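Local atomic coordinates of putative cell surface protein, similar to internalin proteins (PDB entry 5KZS), a protein that is an internalin-like leucine-rich-repeat protein of Listeria monocytogenes that interacts with afadin and probably helps the bacterium cross basement membranes. Residues 25-30 against 51-56; 79-84 against 102-107. All blocks are in the same frame, centred on the assembly; numbering follows the deposited sequence.

Interaction 1. Residues 25-30 against 51-56; sequences KDMAKN and LGFETE
The Asn30 amide grips Gly52 at both backbone ends: Gly52 N donates to Asn30 OD1 at 2.8 Å, and Asn30 ND2 returns a bond of 2.7 Å to Gly52 O, lying in the carbonyl plane on a lone pair. A side chain, not a strand, thus pairs with Gly52 on this outer edge. One helical turn earlier, Asp26 OD2 accepts two backbone N-H groups, from Glu54 N at 2.7 Å, above the carboxylate plane, and from Thr55 N at 3.1 Å, on the syn lone pair. Thr55 OG1 also points its hydroxyl at Asp26 OD1, though the modelled 2.4 Å is too short to be taken literally. With CG beside its own backbone N (chi1 -68°), Asp26 turns its carboxylate to the chain just past the strand end. Glu54 OE1 comes to 3.0 Å from Asp26 OD1, a close pair of acceptors probably eased by Lys29, whose NZ is 4.6 Å from Glu54 OE2. Beside these polar contacts, the selenium of Met27 makes an oblique Met-aromatic contact with Phe53, and Met27 CE meets Leu51 CD2. Helix 21-31 covers one edge of the parallel sheet's first strand, whose other edge pairs with strand 76-79.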
loop_
_atom_site.group_PDB
_atom_site.type_symbol
_atom_site.label_atom_id
_atom_site.label_comp_id
_atom_site.label_asym_id
_atom_site.label_seq_id
_atom_site.Cartn_x
_atom_site.Cartn_y
_atom_site.Cartn_z
ATOM N N LYS A 25 -20.016 21.751 -14.748
ATOM C CA LYS A 25 -19.766 22.540 -13.557
ATOM C C LYS A 25 -18.279 22.468 -13.191
ATOM O O LYS A 25 -17.623 23.500 -13.064
ATOM C CB LYS A 25 -20.665 22.066 -12.412
ATOM C CG LYS A 25 -20.592 22.933 -11.169
ATOM C CD LYS A 25 -21.858 22.826 -10.324
ATOM C CE LYS A 25 -21.678 23.452 -8.937
ATOM N NZ LYS A 25 -20.833 22.617 -8.029
ATOM N N ASP A 26 -17.742 21.258 -13.097
ATOM C CA ASP A 26 -16.324 21.076 -12.773
ATOM C C ASP A 26 -15.411 21.659 -13.845
ATOM O O ASP A 26 -14.385 22.268 -13.534
ATOM C CB ASP A 26 -15.989 19.589 -12.549
ATOM C CG ASP A 26 -16.637 19.023 -11.288
ATOM O OD1 ASP A 26 -17.419 19.746 -10.641
ATOM O OD2 ASP A 26 -16.354 17.861 -10.926
HETATM N N MSE A 27 -15.790 21.481 -15.101
HETATM C CA MSE A 27 -15.005 22.023 -16.209
HETATM C C MSE A 27 -15.032 23.535 -16.217
HETATM O O MSE A 27 -14.051 24.171 -16.607
HETATM C CB MSE A 27 -15.487 21.437 -17.544
HETATM C CG MSE A 27 -15.005 20.004 -17.775
HETATM SE SE MSE A 27 -13.039 19.847 -17.826
HETATM C CE MSE A 27 -12.422 21.555 -18.595
ATOM N N ALA A 28 -16.145 24.123 -15.784
ATOM C CA ALA A 28 -16.249 25.582 -15.640
ATOM C C ALA A 28 -15.238 26.072 -14.642
ATOM O O ALA A 28 -14.476 26.995 -14.923
ATOM C CB ALA A 28 -17.642 25.991 -15.198
ATOM N N LYS A 29 -15.236 25.417 -13.482
ATOM C CA LYS A 29 -14.257 25.681 -12.438
ATOM C C LYS A 29 -12.820 25.465 -12.927
ATOM O O LYS A 29 -11.968 26.291 -12.672
ATOM C CB LYS A 29 -14.525 24.825 -11.202
ATOM C CG LYS A 29 -13.899 25.402 -9.941
ATOM C CD LYS A 29 -13.351 24.341 -8.998
ATOM C CE LYS A 29 -13.005 24.945 -7.644
ATOM N NZ LYS A 29 -12.521 23.877 -6.726
ATOM N N ASN A 30 -12.553 24.390 -13.654
ATOM C CA ASN A 30 -11.197 24.150 -14.171
ATOM C C ASN A 30 -10.697 25.233 -15.135
ATOM O O ASN A 30 -9.505 25.506 -15.193
ATOM C CB ASN A 30 -11.113 22.776 -14.849
ATOM C CG ASN A 30 -11.113 21.616 -13.849
ATOM O OD1 ASN A 30 -10.368 21.611 -12.877
ATOM N ND2 ASN A 30 -11.939 20.614 -14.105
ATOM N N LEU A 51 -6.696 19.148 -14.355
ATOM C CA LEU A 51 -8.148 18.998 -14.336
ATOM C C LEU A 51 -8.580 18.380 -13.018
ATOM O O LEU A 51 -8.229 17.243 -12.732
ATOM C CB LEU A 51 -8.593 18.085 -15.484
ATOM C CG LEU A 51 -8.338 18.566 -16.921
ATOM C CD1 LEU A 51 -8.757 17.492 -17.910
ATOM C CD2 LEU A 51 -9.078 19.860 -17.223
ATOM N N GLY A 52 -9.326 19.123 -12.209
ATOM C CA GLY A 52 -9.930 18.585 -10.985
ATOM C C GLY A 52 -11.387 18.220 -11.204
ATOM O O GLY A 52 -12.043 18.791 -12.074
ATOM N N PHE A 53 -11.890 17.270 -10.417
ATOM C CA PHE A 53 -13.298 16.861 -10.475
ATOM C C PHE A 53 -13.777 16.563 -9.080
ATOM O O PHE A 53 -13.063 15.943 -8.304
ATOM C CB PHE A 53 -13.481 15.621 -11.371
ATOM C CG PHE A 53 -13.002 15.839 -12.773
ATOM C CD1 PHE A 53 -13.832 16.421 -13.716
ATOM C CD2 PHE A 53 -11.687 15.540 -13.123
ATOM C CE1 PHE A 53 -13.370 16.681 -14.990
ATOM C CE2 PHE A 53 -11.220 15.801 -14.398
ATOM C CZ PHE A 53 -12.064 16.370 -15.333
ATOM N N GLU A 54 -14.986 17.004 -8.766
ATOM C CA GLU A 54 -15.532 16.861 -7.412
ATOM C C GLU A 54 -17.043 16.600 -7.307
ATOM O O GLU A 54 -17.513 16.188 -6.250
ATOM C CB GLU A 54 -15.136 18.083 -6.545
ATOM C CG GLU A 54 -15.465 19.461 -7.138
ATOM C CD GLU A 54 -14.493 19.938 -8.229
ATOM O OE1 GLU A 54 -14.938 20.665 -9.163
ATOM O OE2 GLU A 54 -13.284 19.589 -8.159
ATOM N N THR A 55 -17.804 16.826 -8.376
ATOM C CA THR A 55 -19.251 16.666 -8.326
ATOM C C THR A 55 -19.578 15.183 -8.423
ATOM O O THR A 55 -19.181 14.505 -9.388
ATOM C CB THR A 55 -19.938 17.444 -9.468
ATOM O OG1 THR A 55 -19.341 18.735 -9.570
ATOM C CG2 THR A 55 -21.438 17.603 -9.216
ATOM N N GLU A 56 -20.318 14.686 -7.435
ATOM C CA GLU A 56 -20.509 13.243 -7.282
ATOM C C GLU A 56 -21.539 12.599 -8.224
ATOM O O GLU A 56 -21.727 11.386 -8.179
ATOM C CB GLU A 56 -20.812 12.901 -5.813
ATOM C CG GLU A 56 -19.717 13.373 -4.844
ATOM C CD GLU A 56 -19.414 12.413 -3.701
ATOM O OE1 GLU A 56 -19.960 11.290 -3.680
ATOM O OE2 GLU A 56 -18.605 12.780 -2.821
#

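Interaction 2. Residues 79-84 against 102-107; sequences VMEFGE and FFNTPP
Two successive strands of the parallel leucine-rich-repeat sheet, 76-79 and 100-103, end side by side here and run on into paired loops. Val79 and Phe103 form the parallel bridge. Val79 N donates to Phe102 O at 2.8 Å, and Asn104 N returns a bond of 3.1 Å to Val79 O. Past the strand ends a side chain carries the pairing on: Asn104 ND2 reaches Met80 O at 3.3 Å, in the carbonyl plane on a lone pair, though the bond is bent (N-H...O 144°) and Met80 O lies somewhat out of the Asn104 amide plane. Asn104 CG stands opposite the backbone N (chi1 -175°), which carries the amide toward the 79-84 loop.

On the buried face, Val79 and Phe103 point the same way, and Val79 CG2 sits over the Phe103 ring in a CH-pi contact, 4.1 Å from its centroid. Phe103 in turn drives its edge into the face of Phe82, a T-shaped pair with planes at 81° and Phe103 CD2 3.7 Å from Phe82 CE1. Leu114 touches both rings, and Phe103 also packs on Met130 of the next turn. At the exposed Met80, the selenium lies at the edge of the Phe102 ring, a Met-aromatic contact, and the Met80 side chain crosses that of Asn104 at about a right angle, with SE 3.9 Å from Asn104 CB. Farther along, Glu81 OE1 meets Pro107 CD at 3.1 Å. Parallel strands side by side, with inward-pointing apolar residues, are the hallmark of the leucine-rich-repeat solenoid; here Phe103 and Phe82 supply part of that core.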
loop_
_atom_site.group_PDB
_atom_site.type_symbol
_atom_site.label_atom_id
_atom_site.label_comp_id
_atom_site.label_asym_id
_atom_site.label_seq_id
_atom_site.Cartn_x
_atom_site.Cartn_y
_atom_site.Cartn_z
ATOM N N VAL A 79 -9.144 13.505 -9.125
ATOM C CA VAL A 79 -10.523 13.222 -8.749
ATOM C C VAL A 79 -10.615 13.400 -7.235
ATOM O O VAL A 79 -10.410 12.458 -6.477
ATOM C CB VAL A 79 -10.928 11.802 -9.202
ATOM C CG1 VAL A 79 -12.418 11.543 -8.992
ATOM C CG2 VAL A 79 -10.571 11.619 -10.667
HETATM N N MSE A 80 -10.916 14.625 -6.806
HETATM C CA MSE A 80 -10.920 14.977 -5.383
HETATM C C MSE A 80 -12.086 14.408 -4.642
HETATM O O MSE A 80 -11.955 14.047 -3.485
HETATM C CB MSE A 80 -10.884 16.489 -5.190
HETATM C CG MSE A 80 -9.571 17.088 -5.690
HETATM SE SE MSE A 80 -7.986 16.288 -4.800
HETATM C CE MSE A 80 -6.699 17.576 -5.572
ATOM N N GLU A 81 -13.229 14.316 -5.303
ATOM C CA GLU A 81 -14.413 13.701 -4.721
ATOM C C GLU A 81 -15.200 13.037 -5.857
ATOM O O GLU A 81 -15.073 13.462 -7.007
ATOM C CB GLU A 81 -15.241 14.774 -4.012
ATOM C CG GLU A 81 -15.646 14.431 -2.597
ATOM C CD GLU A 81 -14.462 14.356 -1.651
ATOM O OE1 GLU A 81 -14.246 13.277 -1.061
ATOM O OE2 GLU A 81 -13.738 15.367 -1.506
ATOM N N PHE A 82 -15.979 11.996 -5.542
ATOM C CA PHE A 82 -16.727 11.210 -6.561
ATOM C C PHE A 82 -17.744 10.233 -5.959
ATOM O O PHE A 82 -17.534 9.721 -4.864
ATOM C CB PHE A 82 -15.765 10.446 -7.493
ATOM C CG PHE A 82 -14.881 9.435 -6.800
ATOM C CD1 PHE A 82 -13.696 9.821 -6.175
ATOM C CD2 PHE A 82 -15.212 8.079 -6.803
ATOM C CE1 PHE A 82 -12.881 8.885 -5.550
ATOM C CE2 PHE A 82 -14.398 7.139 -6.177
ATOM C CZ PHE A 82 -13.231 7.543 -5.552
ATOM N N GLY A 83 -18.830 9.967 -6.683
ATOM C CA GLY A 83 -19.896 9.047 -6.240
ATOM C C GLY A 83 -19.721 7.581 -6.660
ATOM O O GLY A 83 -18.763 7.222 -7.365
ATOM N N GLU A 84 -20.663 6.738 -6.231
ATOM C CA GLU A 84 -20.614 5.293 -6.506
ATOM C C GLU A 84 -20.550 4.935 -7.988
ATOM O O GLU A 84 -19.885 3.975 -8.370
ATOM C CB GLU A 84 -21.815 4.577 -5.877
ATOM C CG GLU A 84 -21.641 4.263 -4.399
ATOM C CD GLU A 84 -22.964 4.114 -3.667
ATOM O OE1 GLU A 84 -23.775 5.065 -3.712
ATOM O OE2 GLU A 84 -23.191 3.055 -3.040
ATOM N N PHE A 102 -4.594 10.996 -10.154
ATOM C CA PHE A 102 -4.747 10.993 -8.694
ATOM C C PHE A 102 -6.216 10.944 -8.251
ATOM O O PHE A 102 -6.957 11.898 -8.467
ATOM C CB PHE A 102 -4.063 12.230 -8.092
ATOM C CG PHE A 102 -4.139 12.298 -6.590
ATOM C CD1 PHE A 102 -5.194 12.964 -5.956
ATOM C CD2 PHE A 102 -3.158 11.695 -5.800
ATOM C CE1 PHE A 102 -5.276 13.018 -4.577
ATOM C CE2 PHE A 102 -3.237 11.744 -4.420
ATOM C CZ PHE A 102 -4.300 12.401 -3.809
ATOM N N PHE A 103 -6.623 9.834 -7.634
ATOM C CA PHE A 103 -7.840 9.794 -6.824
ATOM C C PHE A 103 -7.462 10.092 -5.378
ATOM O O PHE A 103 -6.594 9.445 -4.803
ATOM C CB PHE A 103 -8.523 8.437 -6.887
ATOM C CG PHE A 103 -9.144 8.128 -8.215
ATOM C CD1 PHE A 103 -8.352 7.752 -9.296
ATOM C CD2 PHE A 103 -10.529 8.196 -8.386
ATOM C CE1 PHE A 103 -8.924 7.458 -10.522
ATOM C CE2 PHE A 103 -11.105 7.908 -9.611
ATOM C CZ PHE A 103 -10.302 7.540 -10.681
ATOM N N ASN A 104 -8.128 11.082 -4.808
ATOM C CA ASN A 104 -8.018 11.420 -3.394
ATOM C C ASN A 104 -8.769 10.312 -2.640
ATOM O O ASN A 104 -9.641 9.662 -3.216
ATOM C CB ASN A 104 -8.652 12.811 -3.199
ATOM C CG ASN A 104 -8.511 13.354 -1.794
ATOM O OD1 ASN A 104 -7.402 13.576 -1.284
ATOM N ND2 ASN A 104 -9.648 13.618 -1.166
ATOM N N THR A 105 -8.441 10.079 -1.374
ATOM C CA THR A 105 -9.133 9.027 -0.627
ATOM C C THR A 105 -10.477 9.594 -0.160
ATOM O O THR A 105 -10.557 10.780 0.142
ATOM C CB THR A 105 -8.316 8.408 0.558
ATOM O OG1 THR A 105 -8.803 8.889 1.811
ATOM C CG2 THR A 105 -6.783 8.628 0.428
ATOM N N PRO A 106 -11.546 8.773 -0.133
ATOM C CA PRO A 106 -12.816 9.368 0.306
ATOM C C PRO A 106 -12.839 9.798 1.775
ATOM O O PRO A 106 -11.922 9.461 2.528
ATOM C CB PRO A 106 -13.840 8.247 0.073
ATOM C CG PRO A 106 -13.234 7.384 -0.962
ATOM C CD PRO A 106 -11.754 7.449 -0.750
ATOM N N PRO A 107 -13.887 10.541 2.177
ATOM C CA PRO A 107 -14.089 10.885 3.588
ATOM C C PRO A 107 -14.225 9.678 4.512
ATOM O O PRO A 107 -14.301 8.547 4.045
ATOM C CB PRO A 107 -15.401 11.697 3.579
ATOM C CG PRO A 107 -15.892 11.694 2.169
ATOM C CD PRO A 107 -14.728 11.368 1.302
#

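Overall arrangement
From the N terminus, helix 21-31 leads through strand 39-40 and helix 42-46 to strand 50-53, where interaction 1 closes a loop of 20 intervening residues. The chain then passes helix 60-64 and strand 76-79, and interaction 2 closes a second loop, of 17 residues, when strand 100-103 arrives. The two loops follow in series, neither nesting nor crossing. Their centres lie about 12 Å apart, and both contacts reach the same parallel sheet: Phe53 O and Met80 N, 2.9 Å apart, probably form a hydrogen bond, and Glu56 packs beside Glu81, Phe82 and Gly83. Interaction 1 joins the N-terminal helical cap to the first strand; interaction 2 joins the second strand to the third.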